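Long-range contacts in geranylgeranyl pyrophosphate synthase (Corynebacterium glutamicum, PDB 3LK5), which probably joins dimethylallyl and isopentenyl diphosphates, with magnesium ions as cofactor, in the chain-building steps of isoprenoid biosynthesis: residues H14-D19 against R66-W71; L243-D248 against A346-V351. One frame throughout, in Å; residues are numbered along the deposited sequence.

Interaction 1: H14-D19 against R66-W71; sequences HDLDLD and RPLYAW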
# COMPACT_ATOMS: atom_id res chain seq x y z
N HIS A 14 2.29 -7.07 32.27
CA HIS A 14 0.92 -6.95 32.78
C HIS A 14 0.57 -5.50 33.11
O HIS A 14 -0.58 -5.18 33.46
CB HIS A 14 0.70 -7.84 34.01
CG HIS A 14 0.29 -9.24 33.68
ND1 HIS A 14 1.20 -10.28 33.55
CD2 HIS A 14 -0.93 -9.78 33.44
CE1 HIS A 14 0.55 -11.39 33.25
NE2 HIS A 14 -0.74 -11.12 33.18
N ASP A 15 1.56 -4.62 32.98
CA ASP A 15 1.32 -3.21 33.27
C ASP A 15 1.62 -2.32 32.06
O ASP A 15 2.45 -2.64 31.21
CB ASP A 15 2.05 -2.75 34.56
CG ASP A 15 3.31 -1.92 34.28
OD1 ASP A 15 3.35 -0.75 34.72
OD2 ASP A 15 4.24 -2.43 33.61
N LEU A 16 0.90 -1.20 32.01
CA LEU A 16 1.00 -0.24 30.93
C LEU A 16 1.91 0.93 31.33
O LEU A 16 1.58 1.72 32.24
CB LEU A 16 -0.41 0.25 30.57
CG LEU A 16 -0.63 1.23 29.42
CD1 LEU A 16 0.02 0.73 28.16
CD2 LEU A 16 -2.13 1.41 29.23
N ASP A 17 3.07 1.01 30.68
CA ASP A 17 4.04 2.07 30.97
C ASP A 17 4.09 3.00 29.77
O ASP A 17 4.75 2.70 28.79
CB ASP A 17 5.41 1.46 31.26
CG ASP A 17 6.38 2.44 31.91
OD1 ASP A 17 6.48 3.61 31.47
OD2 ASP A 17 7.08 2.02 32.85
N LEU A 18 3.41 4.14 29.86
CA LEU A 18 3.25 5.03 28.71
C LEU A 18 4.57 5.57 28.23
O LEU A 18 4.81 5.65 27.03
CB LEU A 18 2.33 6.21 29.04
CG LEU A 18 0.96 5.92 29.64
CD1 LEU A 18 0.19 7.23 29.75
CD2 LEU A 18 0.18 4.89 28.82
N ASP A 19 5.43 5.96 29.18
CA ASP A 19 6.67 6.63 28.81
C ASP A 19 7.74 5.72 28.20
O ASP A 19 8.46 6.18 27.33
CB ASP A 19 7.24 7.48 29.98
CG ASP A 19 6.34 8.68 30.32
OD1 ASP A 19 5.57 9.15 29.45
OD2 ASP A 19 6.41 9.16 31.48
N ARG A 66 -0.19 4.72 18.37
CA ARG A 66 -1.04 3.64 17.86
C ARG A 66 -0.63 2.28 18.42
O ARG A 66 -1.48 1.58 18.95
CB ARG A 66 -1.18 3.67 16.30
CG ARG A 66 -1.85 4.96 15.80
CD ARG A 66 -1.76 5.15 14.28
NE ARG A 66 -2.23 6.51 13.97
CZ ARG A 66 -1.51 7.62 14.12
NH1 ARG A 66 -0.26 7.56 14.53
NH2 ARG A 66 -2.06 8.80 13.84
N PRO A 67 0.68 1.91 18.37
CA PRO A 67 1.08 0.68 19.07
C PRO A 67 0.79 0.76 20.55
O PRO A 67 0.42 -0.24 21.16
CB PRO A 67 2.61 0.64 18.88
CG PRO A 67 2.87 1.41 17.64
CD PRO A 67 1.79 2.50 17.61
N LEU A 68 0.93 1.94 21.13
CA LEU A 68 0.61 2.07 22.57
C LEU A 68 -0.86 1.73 22.89
O LEU A 68 -1.17 1.02 23.85
CB LEU A 68 0.93 3.49 23.03
CG LEU A 68 0.79 3.78 24.54
CD1 LEU A 68 1.45 2.73 25.50
CD2 LEU A 68 1.34 5.19 24.78
N TYR A 69 -1.78 2.20 22.05
CA TYR A 69 -3.19 1.86 22.21
C TYR A 69 -3.49 0.40 21.93
O TYR A 69 -4.31 -0.18 22.62
CB TYR A 69 -4.12 2.80 21.40
CG TYR A 69 -4.50 4.05 22.18
CD1 TYR A 69 -4.19 5.30 21.70
CD2 TYR A 69 -5.19 3.94 23.41
CE1 TYR A 69 -4.55 6.45 22.41
CE2 TYR A 69 -5.56 5.06 24.11
CZ TYR A 69 -5.25 6.32 23.60
OH TYR A 69 -5.64 7.45 24.29
N ALA A 70 -2.84 -0.20 20.92
CA ALA A 70 -3.01 -1.62 20.69
C ALA A 70 -2.58 -2.43 21.94
O ALA A 70 -3.26 -3.37 22.37
CB ALA A 70 -2.22 -2.07 19.44
N TRP A 71 -1.42 -2.07 22.49
CA TRP A 71 -0.92 -2.72 23.69
C TRP A 71 -1.87 -2.55 24.88
O TRP A 71 -2.15 -3.50 25.58
CB TRP A 71 0.49 -2.18 24.01
CG TRP A 71 1.13 -2.75 25.26
CD1 TRP A 71 1.59 -2.02 26.34
CD2 TRP A 71 1.46 -4.12 25.55
NE1 TRP A 71 2.12 -2.85 27.28
CE2 TRP A 71 2.07 -4.14 26.83
CE3 TRP A 71 1.29 -5.33 24.86
CZ2 TRP A 71 2.49 -5.33 27.44
CZ3 TRP A 71 1.71 -6.52 25.47
CH2 TRP A 71 2.31 -6.50 26.75
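Leu-16 reaches from an extended piece of chain into the notch between Leu-68 and Trp-71, two residues a little under one helical turn apart, and illustrates how a loop without regular structure can be sealed onto a helix by apolar contact. One methyl does most of the work: Leu-16 CD1 lies 3.6 Å from Leu-68 CD1 and 3.7 Å from Trp-71 CD1, coming at the indole obliquely. The helix presents both partners in the same way, each with CG anti to its backbone N (chi1 -174° in Leu-68, 179° in Trp-71), and both point at the loop. Leu-18 adds a looser touch, its CD2 4.2 Å from Leu-68 CD1, with the two side chains nearly perpendicular. At the other end, the backbone O of Asp-15 sits by the edge of the indole, near its plane, but at 3.9 Å from Trp-71 NE1 it is too distant to bond; that buried N-H has no partner in the model. Further out, Leu-16 N donates to Glu-356 OE2, which ties the loop backbone to helix 355-369. The indole also stacks on Phe-21, at the start of helix 21-43, and touches Leu-87 and Val-90 of helix 87-111. Helix 355-369 lies alongside as well, meeting Leu-16 and Leu-18 through Gln-360, so that the loop lies against both helix 65-78 and this C-terminal helix.

Interaction 2: L243-D248 against A346-V351; sequences LHYGHD and AHLDDV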
# COMPACT_ATOMS: atom_id res chain seq x y z
N LEU A 243 -14.06 0.75 22.06
CA LEU A 243 -14.37 1.39 20.79
C LEU A 243 -15.08 2.73 21.03
O LEU A 243 -14.82 3.68 20.29
CB LEU A 243 -15.22 0.49 19.86
CG LEU A 243 -14.46 -0.61 19.10
CD1 LEU A 243 -15.49 -1.61 18.45
CD2 LEU A 243 -13.50 -0.02 18.06
N HIS A 244 -15.93 2.79 22.04
CA HIS A 244 -16.60 4.07 22.38
C HIS A 244 -15.60 5.07 22.92
O HIS A 244 -15.59 6.23 22.53
CB HIS A 244 -17.71 3.85 23.40
CG HIS A 244 -18.99 3.34 22.84
ND1 HIS A 244 -19.77 4.10 21.99
CD2 HIS A 244 -19.69 2.21 23.08
CE1 HIS A 244 -20.88 3.43 21.69
NE2 HIS A 244 -20.86 2.28 22.35
N TYR A 245 -14.76 4.62 23.85
CA TYR A 245 -13.64 5.45 24.29
C TYR A 245 -12.81 5.95 23.12
O TYR A 245 -12.51 7.16 23.01
CB TYR A 245 -12.76 4.66 25.28
CG TYR A 245 -11.40 5.25 25.60
CD1 TYR A 245 -11.17 5.97 26.80
CD2 TYR A 245 -10.31 5.05 24.71
CE1 TYR A 245 -9.88 6.47 27.10
CE2 TYR A 245 -9.05 5.56 24.96
CZ TYR A 245 -8.83 6.25 26.17
OH TYR A 245 -7.55 6.71 26.38
N GLY A 246 -12.46 5.07 22.20
CA GLY A 246 -11.58 5.46 21.10
C GLY A 246 -12.28 6.47 20.19
O GLY A 246 -11.63 7.36 19.62
N HIS A 247 -13.58 6.29 19.99
CA HIS A 247 -14.34 7.20 19.11
C HIS A 247 -14.31 8.63 19.71
O HIS A 247 -13.91 9.59 19.03
CB HIS A 247 -15.79 6.71 18.95
CG HIS A 247 -16.72 7.72 18.34
ND1 HIS A 247 -17.39 8.68 19.08
CD2 HIS A 247 -17.15 7.87 17.06
CE1 HIS A 247 -18.15 9.41 18.27
NE2 HIS A 247 -18.03 8.94 17.04
N ASP A 248 -14.69 8.72 20.99
CA ASP A 248 -14.76 10.03 21.69
C ASP A 248 -13.39 10.68 21.89
O ASP A 248 -13.19 11.84 21.52
CB ASP A 248 -15.47 9.89 23.02
CG ASP A 248 -16.93 9.56 22.88
OD1 ASP A 248 -17.47 9.53 21.74
OD2 ASP A 248 -17.57 9.34 23.91
N ALA A 346 -15.82 8.11 30.59
CA ALA A 346 -16.96 7.44 31.24
C ALA A 346 -17.17 6.04 30.70
O ALA A 346 -17.52 5.13 31.44
CB ALA A 346 -18.26 8.27 31.10
N HIS A 347 -16.94 5.88 29.39
CA HIS A 347 -17.00 4.56 28.77
C HIS A 347 -16.11 3.49 29.41
O HIS A 347 -16.48 2.33 29.43
CB HIS A 347 -16.77 4.65 27.25
CG HIS A 347 -17.94 5.23 26.52
ND1 HIS A 347 -19.13 4.54 26.39
CD2 HIS A 347 -18.10 6.40 25.87
CE1 HIS A 347 -19.98 5.28 25.69
NE2 HIS A 347 -19.38 6.41 25.36
N LEU A 348 -14.98 3.88 29.97
CA LEU A 348 -14.11 2.93 30.68
C LEU A 348 -14.69 2.34 31.97
O LEU A 348 -14.22 1.30 32.44
CB LEU A 348 -12.76 3.57 31.00
CG LEU A 348 -11.97 4.09 29.82
CD1 LEU A 348 -10.72 4.81 30.37
CD2 LEU A 348 -11.60 2.93 28.89
N ASP A 349 -15.68 3.01 32.55
CA ASP A 349 -16.30 2.53 33.79
C ASP A 349 -17.38 1.52 33.51
O ASP A 349 -17.98 0.99 34.44
CB ASP A 349 -16.93 3.69 34.57
CG ASP A 349 -15.96 4.80 34.86
OD1 ASP A 349 -14.79 4.51 35.16
OD2 ASP A 349 -16.38 5.99 34.80
N ASP A 350 -17.63 1.27 32.23
CA ASP A 350 -18.77 0.43 31.82
C ASP A 350 -18.47 -1.06 31.80
O ASP A 350 -19.37 -1.87 31.61
CB ASP A 350 -19.31 0.90 30.45
CG ASP A 350 -20.13 2.17 30.56
OD1 ASP A 350 -20.48 2.59 31.69
OD2 ASP A 350 -20.45 2.77 29.53
N VAL A 351 -17.20 -1.42 31.99
CA VAL A 351 -16.80 -2.82 32.00
C VAL A 351 -15.63 -2.92 32.97
O VAL A 351 -15.05 -1.90 33.34
CB VAL A 351 -16.40 -3.30 30.56
CG1 VAL A 351 -15.24 -2.47 30.03
CG2 VAL A 351 -16.06 -4.79 30.54
O HOH W 1 -20.19 8.54 23.88
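Helices 236-263 and 329-347 of the all-alpha prenyl synthase fold pack together, and the contact is built around the imidazole of His-347. This ring is laid over His-244 CB, which stands 3.3 Å from the ring centroid and almost on the ring normal, a close CH-pi contact. The rings themselves overlap only in part: they form an offset stack with centroids 4.5 Å apart and planes within 8° of parallel, His-347 CE1 lying over one face of the His-244 ring. His-244 carries CG beside its backbone N (chi1 -81°), which swings the ring along the face of its neighbour while CB takes the central place. The edge of the His-347 ring is occupied differently. Asp-248 OD2 lies in its plane, 3.6 Å from His-347 CD2, and a water bridges the two residues, 2.7 Å from His-347 NE2 and donating to Asp-248 OD2 over an equal distance. The carboxylate is positioned in turn by His-247, whose ND1 donates in its own ring plane to Asp-248 OD1 (2.8 Å, 162°), and by a bond between OD2 and Ser-343 OG. The carboxylate would probably stabilise a positive charge on His-247 or His-347, if either carries one. On the buried side Leu-348 meets the Tyr-245 ring obliquely, its CG 3.6 Å from CD1 of the tyrosine; Tyr-245 OH is bonded to Leu-361 O. The arrangement is helix-to-helix packing of an alpha bundle away from the magnesium-binding aspartates, with a stacked histidine pair, a water bridge to Asp-248 at the edge of one ring, and a buried tyrosine-leucine contact.

In the fold
Interactions 1 and 2 come in series along the chain: the loop before helix 21-43 closes on helix 65-78 well before helix 236-263 receives the end of helix 329-347. Their centres are about 17 Å apart, yet they touch directly, because Tyr-69 OH and Tyr-245 OH lie 2.9 Å from each other in a probable hydrogen bond. Segments 66-71 and 243-248 both touch helix 205-231, and helix 355-369 borders both contacts. In this almost wholly helical protein the last modelled helix thus lies against both the N-terminal loop and the later helices, and both contacts belong to the bundle's packing, remote from the magnesium site.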